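Local coordinates for beta-1,4-mannanase (Caldicellulosiruptor saccharolyticus, PDB 1PMH), which binds mannohexaose through a family 27 carbohydrate-binding module, probably keeping the mannan-cleaving enzyme of which it is part close to its substrate, at residues N5-D10 against V178-E183; D51-P56 against N168-I173; V85-F90 against K142-P147. All blocks are in the same frame, centred on the assembly; numbering follows the deposited sequence.

Contact 1 of 3, residues N5-D10 against V178-E183; sequences NPVVLD and VRIRPE. With CA (calcium ion), chain C.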
loop_
_atom_site.group_PDB
_atom_site.type_symbol
_atom_site.label_atom_id
_atom_site.label_comp_id
_atom_site.label_asym_id
_atom_site.label_seq_id
_atom_site.Cartn_x
_atom_site.Cartn_y
_atom_site.Cartn_z
ATOM N N ASN A 5 -3.108 5.219 -20.557
ATOM C CA ASN A 5 -2.111 4.210 -20.228
ATOM C C ASN A 5 -2.144 4.010 -18.710
ATOM O O ASN A 5 -1.932 4.949 -17.955
ATOM C CB ASN A 5 -0.721 4.736 -20.583
ATOM C CG ASN A 5 -0.528 4.962 -22.065
ATOM O OD1 ASN A 5 -1.090 4.234 -22.880
ATOM N ND2 ASN A 5 0.307 5.941 -22.414
ATOM N N PRO A 6 -2.302 2.785 -18.237
ATOM C CA PRO A 6 -2.239 2.527 -16.793
ATOM C C PRO A 6 -0.900 2.917 -16.215
ATOM O O PRO A 6 0.102 2.760 -16.905
ATOM C CB PRO A 6 -2.499 1.024 -16.681
ATOM C CG PRO A 6 -3.186 0.687 -18.046
ATOM C CD PRO A 6 -2.568 1.576 -19.028
ATOM N N VAL A 7 -0.911 3.396 -14.983
ATOM C CA VAL A 7 0.323 3.643 -14.259
ATOM C C VAL A 7 0.557 2.392 -13.419
ATOM O O VAL A 7 -0.276 2.019 -12.617
ATOM C CB VAL A 7 0.238 4.861 -13.337
ATOM C CG1 VAL A 7 1.510 5.030 -12.574
ATOM C CG2 VAL A 7 -0.100 6.130 -14.080
ATOM N N VAL A 8 1.653 1.690 -13.697
ATOM C CA VAL A 8 1.883 0.374 -13.124
ATOM C C VAL A 8 3.124 0.420 -12.235
ATOM O O VAL A 8 4.275 0.459 -12.699
ATOM C CB VAL A 8 2.117 -0.668 -14.235
ATOM C CG1 VAL A 8 2.342 -2.040 -13.668
ATOM C CG2 VAL A 8 0.860 -0.704 -15.104
ATOM N N LEU A 9 2.907 0.405 -10.924
ATOM C CA LEU A 9 3.959 0.433 -9.908
ATOM C C LEU A 9 4.104 -1.000 -9.383
ATOM O O LEU A 9 3.525 -1.408 -8.379
ATOM C CB LEU A 9 3.606 1.451 -8.836
ATOM C CG LEU A 9 3.168 2.832 -9.321
ATOM C CD1 LEU A 9 2.951 3.779 -8.159
ATOM C CD2 LEU A 9 4.219 3.425 -10.254
ATOM N N ASP A 10 4.914 -1.746 -10.122
ATOM C CA ASP A 10 5.110 -3.177 -9.906
ATOM C C ASP A 10 6.485 -3.532 -9.330
ATOM O O ASP A 10 6.757 -4.702 -9.086
ATOM C CB ASP A 10 4.848 -4.006 -11.162
ATOM C CG ASP A 10 5.725 -3.650 -12.324
ATOM O OD1 ASP A 10 6.676 -2.858 -12.178
ATOM O OD2 ASP A 10 5.454 -4.175 -13.433
ATOM N N VAL A 178 0.744 -1.973 -7.565
ATOM C CA VAL A 178 -0.083 -0.782 -7.341
ATOM C C VAL A 178 -0.316 -0.174 -8.711
ATOM O O VAL A 178 0.629 0.181 -9.381
ATOM C CB VAL A 178 0.641 0.181 -6.394
ATOM C CG1 VAL A 178 -0.159 1.480 -6.278
ATOM C CG2 VAL A 178 0.879 -0.489 -5.020
ATOM N N ARG A 179 -1.577 -0.069 -9.114
ATOM C CA ARG A 179 -1.917 0.371 -10.453
ATOM C C ARG A 179 -2.974 1.460 -10.398
ATOM O O ARG A 179 -3.972 1.356 -9.668
ATOM C CB ARG A 179 -2.442 -0.786 -11.317
ATOM C CG ARG A 179 -1.398 -1.876 -11.504
ATOM C CD ARG A 179 -1.765 -2.832 -12.585
ATOM N NE ARG A 179 -2.824 -3.685 -12.072
ATOM C CZ ARG A 179 -3.431 -4.590 -12.836
ATOM N NH1 ARG A 179 -3.166 -4.666 -14.131
ATOM N NH2 ARG A 179 -4.358 -5.367 -12.294
ATOM N N ILE A 180 -2.789 2.516 -11.198
ATOM C CA ILE A 180 -3.796 3.557 -11.424
ATOM C C ILE A 180 -4.347 3.243 -12.806
ATOM O O ILE A 180 -3.605 3.256 -13.795
ATOM C CB ILE A 180 -3.162 4.948 -11.298
ATOM C CG1 ILE A 180 -2.467 5.143 -9.934
ATOM C CG2 ILE A 180 -4.205 6.024 -11.673
ATOM C CD1 ILE A 180 -1.651 6.438 -9.938
ATOM N N ARG A 181 -5.640 2.902 -12.841
ATOM C CA ARG A 181 -6.212 2.145 -13.951
ATOM C C ARG A 181 -7.438 2.847 -14.525
ATOM O O ARG A 181 -8.225 3.400 -13.768
ATOM C CB ARG A 181 -6.637 0.731 -13.528
ATOM C CG ARG A 181 -5.559 -0.107 -12.900
ATOM C CD ARG A 181 -6.007 -1.525 -12.614
ATOM N NE ARG A 181 -6.028 -2.304 -13.849
ATOM C CZ ARG A 181 -6.705 -3.426 -14.069
ATOM N NH1 ARG A 181 -7.479 -3.927 -13.136
ATOM N NH2 ARG A 181 -6.681 -3.985 -15.271
ATOM N N PRO A 182 -7.650 2.739 -15.826
ATOM C CA PRO A 182 -8.962 3.124 -16.388
ATOM C C PRO A 182 -10.121 2.206 -16.012
ATOM O O PRO A 182 -11.310 2.568 -16.099
ATOM C CB PRO A 182 -8.703 3.144 -17.893
ATOM C CG PRO A 182 -7.585 2.111 -18.099
ATOM C CD PRO A 182 -6.712 2.296 -16.873
ATOM N N GLU A 183 -9.805 0.988 -15.579
ATOM C CA GLU A 183 -10.839 0.037 -15.213
ATOM C C GLU A 183 -11.690 0.517 -14.043
ATOM O O GLU A 183 -11.159 1.048 -13.064
ATOM C CB GLU A 183 -10.195 -1.317 -14.881
ATOM C CG GLU A 183 -9.702 -2.123 -16.069
ATOM C CD GLU A 183 -8.463 -1.625 -16.773
ATOM O OE1 GLU A 183 -7.709 -0.784 -16.246
ATOM O OE2 GLU A 183 -8.287 -2.072 -17.922
HETATM CA CA CA C . 6.391 -6.941 -8.454
HETATM O O HOH W 1 4.816 -7.231 -10.134
#

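Contact 2 of 3, residues D51-P56 against N168-I173; sequences DVEFNP and NYKGPI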
loop_
_atom_site.group_PDB
_atom_site.type_symbol
_atom_site.label_atom_id
_atom_site.label_comp_id
_atom_site.label_asym_id
_atom_site.label_seq_id
_atom_site.Cartn_x
_atom_site.Cartn_y
_atom_site.Cartn_z
ATOM N N ASP A 51 8.943 -2.652 6.681
ATOM C CA ASP A 51 9.164 -3.233 8.027
ATOM C C ASP A 51 8.452 -2.380 9.023
ATOM O O ASP A 51 8.763 -1.198 9.126
ATOM C CB ASP A 51 10.664 -3.309 8.302
ATOM C CG ASP A 51 11.334 -4.285 7.374
ATOM O OD1 ASP A 51 10.935 -5.474 7.434
ATOM O OD2 ASP A 51 12.219 -3.931 6.585
ATOM N N VAL A 52 7.411 -2.918 9.671
ATOM C CA VAL A 52 6.556 -2.168 10.586
ATOM C C VAL A 52 6.730 -2.710 12.006
ATOM O O VAL A 52 7.087 -3.873 12.238
ATOM C CB VAL A 52 5.073 -2.148 10.161
ATOM C CG1 VAL A 52 4.931 -1.786 8.742
ATOM C CG2 VAL A 52 4.375 -3.457 10.440
ATOM N N GLU A 53 6.415 -1.825 12.941
ATOM C CA GLU A 53 6.272 -2.158 14.338
ATOM C C GLU A 53 5.055 -1.459 14.903
ATOM O O GLU A 53 4.964 -0.241 14.830
ATOM C CB GLU A 53 7.515 -1.754 15.136
ATOM C CG GLU A 53 8.849 -2.259 14.607
ATOM C CD GLU A 53 10.017 -1.866 15.481
ATOM O OE1 GLU A 53 9.797 -1.426 16.628
ATOM O OE2 GLU A 53 11.164 -2.050 15.021
ATOM N N PHE A 54 4.127 -2.234 15.438
ATOM C CA PHE A 54 2.949 -1.675 16.075
ATOM C C PHE A 54 3.048 -1.886 17.577
ATOM O O PHE A 54 3.573 -2.897 18.012
ATOM C CB PHE A 54 1.656 -2.281 15.531
ATOM C CG PHE A 54 1.422 -2.091 14.051
ATOM C CD1 PHE A 54 1.640 -0.879 13.447
ATOM C CD2 PHE A 54 0.944 -3.130 13.298
ATOM C CE1 PHE A 54 1.321 -0.711 12.096
ATOM C CE2 PHE A 54 0.633 -2.966 11.958
ATOM C CZ PHE A 54 0.848 -1.760 11.371
ATOM N N ASN A 55 2.488 -0.929 18.317
ATOM C CA ASN A 55 2.452 -0.974 19.790
ATOM C C ASN A 55 1.045 -1.349 20.263
ATOM O O ASN A 55 0.067 -0.689 19.906
ATOM C CB ASN A 55 2.799 0.421 20.289
ATOM C CG ASN A 55 3.040 0.461 21.797
ATOM O OD1 ASN A 55 2.314 -0.184 22.536
ATOM N ND2 ASN A 55 4.097 1.153 22.232
ATOM N N PRO A 56 0.937 -2.421 21.046
ATOM C CA PRO A 56 -0.408 -2.912 21.377
ATOM C C PRO A 56 -1.246 -1.974 22.272
ATOM O O PRO A 56 -2.451 -2.126 22.386
ATOM C CB PRO A 56 -0.087 -4.251 22.067
ATOM C CG PRO A 56 1.280 -4.052 22.638
ATOM C CD PRO A 56 2.023 -3.274 21.587
ATOM N N ASN A 168 0.413 -5.819 18.211
ATOM C CA ASN A 168 1.820 -6.006 18.549
ATOM C C ASN A 168 2.627 -6.602 17.409
ATOM O O ASN A 168 3.756 -7.090 17.623
ATOM C CB ASN A 168 2.003 -6.837 19.817
ATOM C CG ASN A 168 1.489 -8.239 19.701
ATOM O OD1 ASN A 168 0.940 -8.622 18.640
ATOM N ND2 ASN A 168 1.598 -9.053 20.666
ATOM N N TYR A 169 2.102 -6.557 16.188
ATOM C CA TYR A 169 2.856 -7.096 15.053
ATOM C C TYR A 169 4.127 -6.298 14.792
ATOM O O TYR A 169 4.077 -5.085 14.712
ATOM C CB TYR A 169 1.929 -7.100 13.808
ATOM C CG TYR A 169 2.581 -7.687 12.572
ATOM C CD1 TYR A 169 2.838 -9.046 12.457
ATOM C CD2 TYR A 169 3.063 -6.872 11.568
ATOM C CE1 TYR A 169 3.461 -9.561 11.361
ATOM C CE2 TYR A 169 3.666 -7.398 10.432
ATOM C CZ TYR A 169 3.900 -8.739 10.352
ATOM O OH TYR A 169 4.550 -9.306 9.297
ATOM N N LYS A 170 5.235 -7.010 14.620
ATOM C CA LYS A 170 6.525 -6.451 14.241
ATOM C C LYS A 170 7.032 -7.350 13.152
ATOM O O LYS A 170 7.430 -8.470 13.383
ATOM C CB LYS A 170 7.466 -6.427 15.424
ATOM C CG LYS A 170 6.943 -5.550 16.547
ATOM C CD LYS A 170 8.011 -5.333 17.591
ATOM C CE LYS A 170 7.542 -4.621 18.840
ATOM N NZ LYS A 170 8.618 -3.762 19.459
ATOM N N GLY A 171 7.055 -6.886 11.935
ATOM C CA GLY A 171 7.414 -7.702 10.784
ATOM C C GLY A 171 7.103 -6.940 9.513
ATOM O O GLY A 171 6.687 -5.770 9.535
ATOM N N PRO A 172 7.332 -7.600 8.386
ATOM C CA PRO A 172 7.064 -6.953 7.106
ATOM C C PRO A 172 5.601 -6.947 6.702
ATOM O O PRO A 172 4.835 -7.858 7.038
ATOM C CB PRO A 172 7.897 -7.778 6.146
ATOM C CG PRO A 172 7.926 -9.143 6.731
ATOM C CD PRO A 172 7.988 -8.917 8.224
ATOM N N ILE A 173 5.250 -5.922 5.930
ATOM C CA ILE A 173 4.047 -5.882 5.116
ATOM C C ILE A 173 4.566 -5.539 3.724
ATOM O O ILE A 173 5.381 -4.627 3.577
ATOM C CB ILE A 173 3.060 -4.821 5.591
ATOM C CG1 ILE A 173 2.531 -5.136 6.987
ATOM C CG2 ILE A 173 1.887 -4.686 4.585
ATOM C CD1 ILE A 173 1.587 -4.123 7.605
#

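Contact 3 of 3, residues V85-F90 against K142-P147; sequences VEFEMF and KAFAIP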
loop_
_atom_site.group_PDB
_atom_site.type_symbol
_atom_site.label_atom_id
_atom_site.label_comp_id
_atom_site.label_asym_id
_atom_site.label_seq_id
_atom_site.Cartn_x
_atom_site.Cartn_y
_atom_site.Cartn_z
ATOM N N VAL A 85 -7.817 2.764 -8.312
ATOM C CA VAL A 85 -6.467 2.424 -7.809
ATOM C C VAL A 85 -6.550 1.023 -7.221
ATOM O O VAL A 85 -7.371 0.774 -6.361
ATOM C CB VAL A 85 -5.972 3.433 -6.750
ATOM C CG1 VAL A 85 -4.622 2.957 -6.199
ATOM C CG2 VAL A 85 -5.839 4.825 -7.410
ATOM N N GLU A 86 -5.709 0.145 -7.730
ATOM C CA GLU A 86 -5.667 -1.245 -7.352
ATOM C C GLU A 86 -4.335 -1.558 -6.689
ATOM O O GLU A 86 -3.319 -0.916 -6.986
ATOM C CB GLU A 86 -5.799 -2.102 -8.615
ATOM C CG GLU A 86 -5.971 -3.580 -8.352
ATOM C CD GLU A 86 -6.337 -4.310 -9.614
ATOM O OE1 GLU A 86 -7.103 -3.712 -10.427
ATOM O OE2 GLU A 86 -5.933 -5.493 -9.738
ATOM N N PHE A 87 -4.288 -2.520 -5.788
ATOM C CA PHE A 87 -3.051 -2.905 -5.115
ATOM C C PHE A 87 -3.183 -4.310 -4.567
ATOM O O PHE A 87 -4.302 -4.815 -4.374
ATOM C CB PHE A 87 -2.733 -1.922 -3.983
ATOM C CG PHE A 87 -3.737 -1.990 -2.875
ATOM C CD1 PHE A 87 -3.564 -2.904 -1.830
ATOM C CD2 PHE A 87 -4.910 -1.262 -2.939
ATOM C CE1 PHE A 87 -4.546 -3.095 -0.905
ATOM C CE2 PHE A 87 -5.906 -1.456 -1.966
ATOM C CZ PHE A 87 -5.703 -2.351 -0.957
ATOM N N GLU A 88 -2.023 -4.913 -4.276
ATOM C CA GLU A 88 -1.937 -6.162 -3.540
ATOM C C GLU A 88 -1.059 -5.913 -2.321
ATOM O O GLU A 88 0.008 -5.323 -2.420
ATOM C CB GLU A 88 -1.317 -7.275 -4.413
ATOM C CG GLU A 88 -2.134 -7.619 -5.651
ATOM C CD GLU A 88 -1.532 -8.718 -6.514
ATOM O OE1 GLU A 88 -1.469 -9.841 -6.011
ATOM O OE2 GLU A 88 -1.218 -8.465 -7.703
HETATM N N MSE A 89 -1.505 -6.463 -1.205
HETATM C CA MSE A 89 -0.824 -6.343 0.079
HETATM C C MSE A 89 -0.646 -7.723 0.659
HETATM O O MSE A 89 -1.572 -8.530 0.613
HETATM C CB MSE A 89 -1.692 -5.465 0.955
HETATM C CG MSE A 89 -1.165 -5.214 2.296
HETATM SE SE MSE A 89 -2.457 -4.222 3.382
HETATM C CE MSE A 89 -2.713 -2.887 2.386
ATOM N N PHE A 90 0.531 -7.996 1.231
ATOM C CA PHE A 90 0.906 -9.322 1.704
ATOM C C PHE A 90 1.434 -9.201 3.130
ATOM O O PHE A 90 2.352 -8.422 3.364
ATOM C CB PHE A 90 2.014 -9.966 0.839
ATOM C CG PHE A 90 1.707 -9.988 -0.642
ATOM C CD1 PHE A 90 1.817 -8.865 -1.410
ATOM C CD2 PHE A 90 1.337 -11.165 -1.246
ATOM C CE1 PHE A 90 1.492 -8.866 -2.743
ATOM C CE2 PHE A 90 1.009 -11.179 -2.597
ATOM C CZ PHE A 90 1.078 -10.019 -3.318
ATOM N N LYS A 142 -7.401 -5.355 -3.700
ATOM C CA LYS A 142 -8.596 -4.509 -3.814
ATOM C C LYS A 142 -8.349 -3.464 -4.874
ATOM O O LYS A 142 -7.212 -3.137 -5.163
ATOM C CB LYS A 142 -8.894 -3.736 -2.510
ATOM C CG LYS A 142 -9.172 -4.560 -1.290
ATOM C CD LYS A 142 -10.554 -5.120 -1.301
ATOM C CE LYS A 142 -10.967 -5.697 0.045
ATOM N NZ LYS A 142 -12.013 -6.761 -0.138
ATOM N N ALA A 143 -9.457 -2.922 -5.364
ATOM C CA ALA A 143 -9.471 -1.706 -6.155
ATOM C C ALA A 143 -10.479 -0.755 -5.568
ATOM O O ALA A 143 -11.593 -1.158 -5.297
ATOM C CB ALA A 143 -9.793 -1.993 -7.613
ATOM N N PHE A 144 -10.095 0.501 -5.424
ATOM C CA PHE A 144 -10.980 1.546 -4.953
ATOM C C PHE A 144 -11.245 2.550 -6.051
ATOM O O PHE A 144 -10.338 2.841 -6.838
ATOM C CB PHE A 144 -10.396 2.259 -3.735
ATOM C CG PHE A 144 -10.177 1.393 -2.550
ATOM C CD1 PHE A 144 -11.179 0.611 -2.065
ATOM C CD2 PHE A 144 -8.980 1.399 -1.862
ATOM C CE1 PHE A 144 -10.952 -0.206 -0.969
ATOM C CE2 PHE A 144 -8.790 0.659 -0.740
ATOM C CZ PHE A 144 -9.748 -0.175 -0.306
ATOM N N ALA A 145 -12.448 3.108 -6.070
ATOM C CA ALA A 145 -12.824 4.072 -7.078
ATOM C C ALA A 145 -12.080 5.386 -6.934
ATOM O O ALA A 145 -11.912 5.911 -5.823
ATOM C CB ALA A 145 -14.322 4.354 -7.037
ATOM N N ILE A 146 -11.699 5.963 -8.074
ATOM C CA ILE A 146 -11.361 7.378 -8.158
ATOM C C ILE A 146 -12.691 8.105 -8.429
ATOM O O ILE A 146 -13.293 7.855 -9.472
ATOM C CB ILE A 146 -10.325 7.677 -9.241
ATOM C CG1 ILE A 146 -9.032 6.895 -8.995
ATOM C CG2 ILE A 146 -10.056 9.157 -9.337
ATOM C CD1 ILE A 146 -8.026 6.976 -10.111
ATOM N N PRO A 147 -13.162 8.997 -7.560
ATOM C CA PRO A 147 -14.461 9.648 -7.766
ATOM C C PRO A 147 -14.383 10.564 -8.974
ATOM O O PRO A 147 -13.320 11.075 -9.328
ATOM C CB PRO A 147 -14.678 10.362 -6.436
ATOM C CG PRO A 147 -13.336 10.582 -5.865
ATOM C CD PRO A 147 -12.506 9.431 -6.318
#

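Contact 1 of 3, residues N5-D10 against V178-E183
The carbonyl oxygen of Val7 is gripped by two neighbouring donors: Ile180 N gives it a hydrogen bond of 2.9 Å in the carbonyl plane, and the CA-H of Arg179 makes a weaker contact, with Arg179 CA 3.2 Å from Val7 O. Val7 N in turn donates to Ile180 O. This is regular antiparallel pairing in a jellyroll beta-sandwich: strand 7-9 lies against the end of strand 172-181, with residues 7-9 and 178-181 running 174° apart. At the next hydrogen-bonded pair, Leu9 N reaches Val178 O at 2.8 Å, nearly along the C=O axis, whereas the return bond from Val178 N meets Leu9 O from 39° above the carbonyl plane, a less favourable approach.

Side chains alternate between the two faces. Val7, Leu9, Val178 and Ile180 share the inner one; branched aliphatic groups suit it because the facing sheet packs against it, Val178 touching Leu158 and Phe160 of strand 153-165. Across the pairing, Val7 CB and Ile180 CB stand 4.0 Å apart. On the outer face Val8 lies beside the aliphatic part of Arg179. The Arg179 chain bends at CG-CD (chi3 -74°), and its guanidinium lies under that of Arg181, whose NE sits over its centre. Glu86 probably offsets the like charges: its carboxylate forms salt bridges with both arginines. Glu183 CG lies toward the rim of the Arg181 face turned away from Arg179.

Beyond the paired residues, the ring of Pro6 meets that of Pro182, CG to CD. At the other end Asp10 leaves the strand and turns its backbone oxygen to a calcium ion, also bound by Glu12, Asn44, Tyr46 and Asp176; Asp10 O lies 2.4 Å from the metal, and a water oxygen is a further ligand, 2.3 Å from the calcium ion.

Contact 2 of 3, residues D51-P56 against N168-I173
Residues 51-56 and 168-173 run roughly antiparallel, their end-to-end directions 154° apart, with Val52 and Gly171 forming a hydrogen-bonded pair between two non-hydrogen-bonded ones. Val52 N gives Gly171 O a nearly straight bond of 2.9 Å, Gly171 N answers to Val52 O, and Phe54 N continues the pairing to Tyr169 O.

Val52 carries the apolar part. With CG1 anti to the carbonyl carbon (chi1 -49°), CG2 falls between the backbone N and the carbonyl carbon and meets the edge of the Tyr169 ring, Val52 CG2 lying 3.8 Å from Tyr169 CD2. Val52 CG2 also touches Ile173 CD1 at 4.0 Å and lies over the rim of one face of Phe54. Tyr169 reaches forward along its own chain: Gly171 N lies near the rim of one ring face, and Tyr169 OH donates to Pro172 O at 2.7 Å. Glycine suits position 171, where a CB would collide with that hydroxyl. With an alanine at Tyr169, the Pro172 carbonyl would probably lose its hydroxyl partner and a gap would open beside Val52 CG2.

On the other face Glu53 and Lys170 form a long salt bridge, Glu53 OE1 to Lys170 NZ 3.9 Å. Farther out, Pro56 packs its ring on Asn168 CB, while the Asn168 amide oxygen accepts from Gln100 N. The chain turns a corner at Gly171 between strand 153-165 of one sheet and strand 172-181 of the other, a crossing between the two layers of the jellyroll beta-sandwich.

Contact 3 of 3, residues V85-F90 against K142-P147
Phe87 and Lys142 pack closely, side by side and pointing the same way: Phe87 CE2 and CZ both touch Lys142 CB, CE2 at 3.8 Å. The ring reaches this place because its CG lies between the backbone N and the carbonyl carbon (chi1 66°), which brings one ring face over Lys142 N. Phe87 CE2, at the ring edge, also meets Phe144 CE2 at 3.8 Å; the two rings lie obliquely, planes at 44°. Val85 CG2 packs against Ile146 CD1, 4.1 Å away, the side chains crossing nearly at a right angle. Large apolar groups suit this face, for strands of the opposite sheet pack on it: Leu116 on Val85, Tyr105 and Val107 on Phe144. Only the aliphatic root of Lys142 is used here; its chain bends at chi2 and leads the amine away.

Strands 84-92 and 135-145 are antiparallel neighbours in one sheet of the jellyroll beta-sandwich. Reciprocal backbone bonds tie Val85 to Phe144, and a longer set ties Phe87 to Lys142, with Phe87 N to Lys142 O at 3.1 Å.

The other face is looser and more open to solvent. Glu86 CB and Ala143 CB, of the non-hydrogen-bonded pair, merely touch at 4.1 Å. Alanine, with no atom beyond CB, puts nothing in the way of the extended glutamate chain, which passes with Glu86 CG 3.5 Å from Lys142 O to carry its carboxylate toward Arg179 and Arg181, with OE2 also bonded to His141 NE2.

How the contacts relate
All three contacts belong to one antiparallel sheet of the sandwich, in which strand 172-181 pairs with 7-9, 47-53 and 84-92. Along the chain the pairs enclose one another: contact 1 joins the outermost segments, contact 2 lies within it and contact 3 within both, so the sheet unites residues from near both chain ends. The centres of contacts 1 and 3 are about 10 Å apart, and salt bridges join the two; the centre of contact 2 is about 28 Å and 22 Å from theirs, across the chain's centre. Contacts 2 and 3 meet where Ile173 packs on selenomethionine Met89. Contact 1 reaches the calcium site, whereas mannohexaose-binding residues such as Gln62 lie on the opposite sheet.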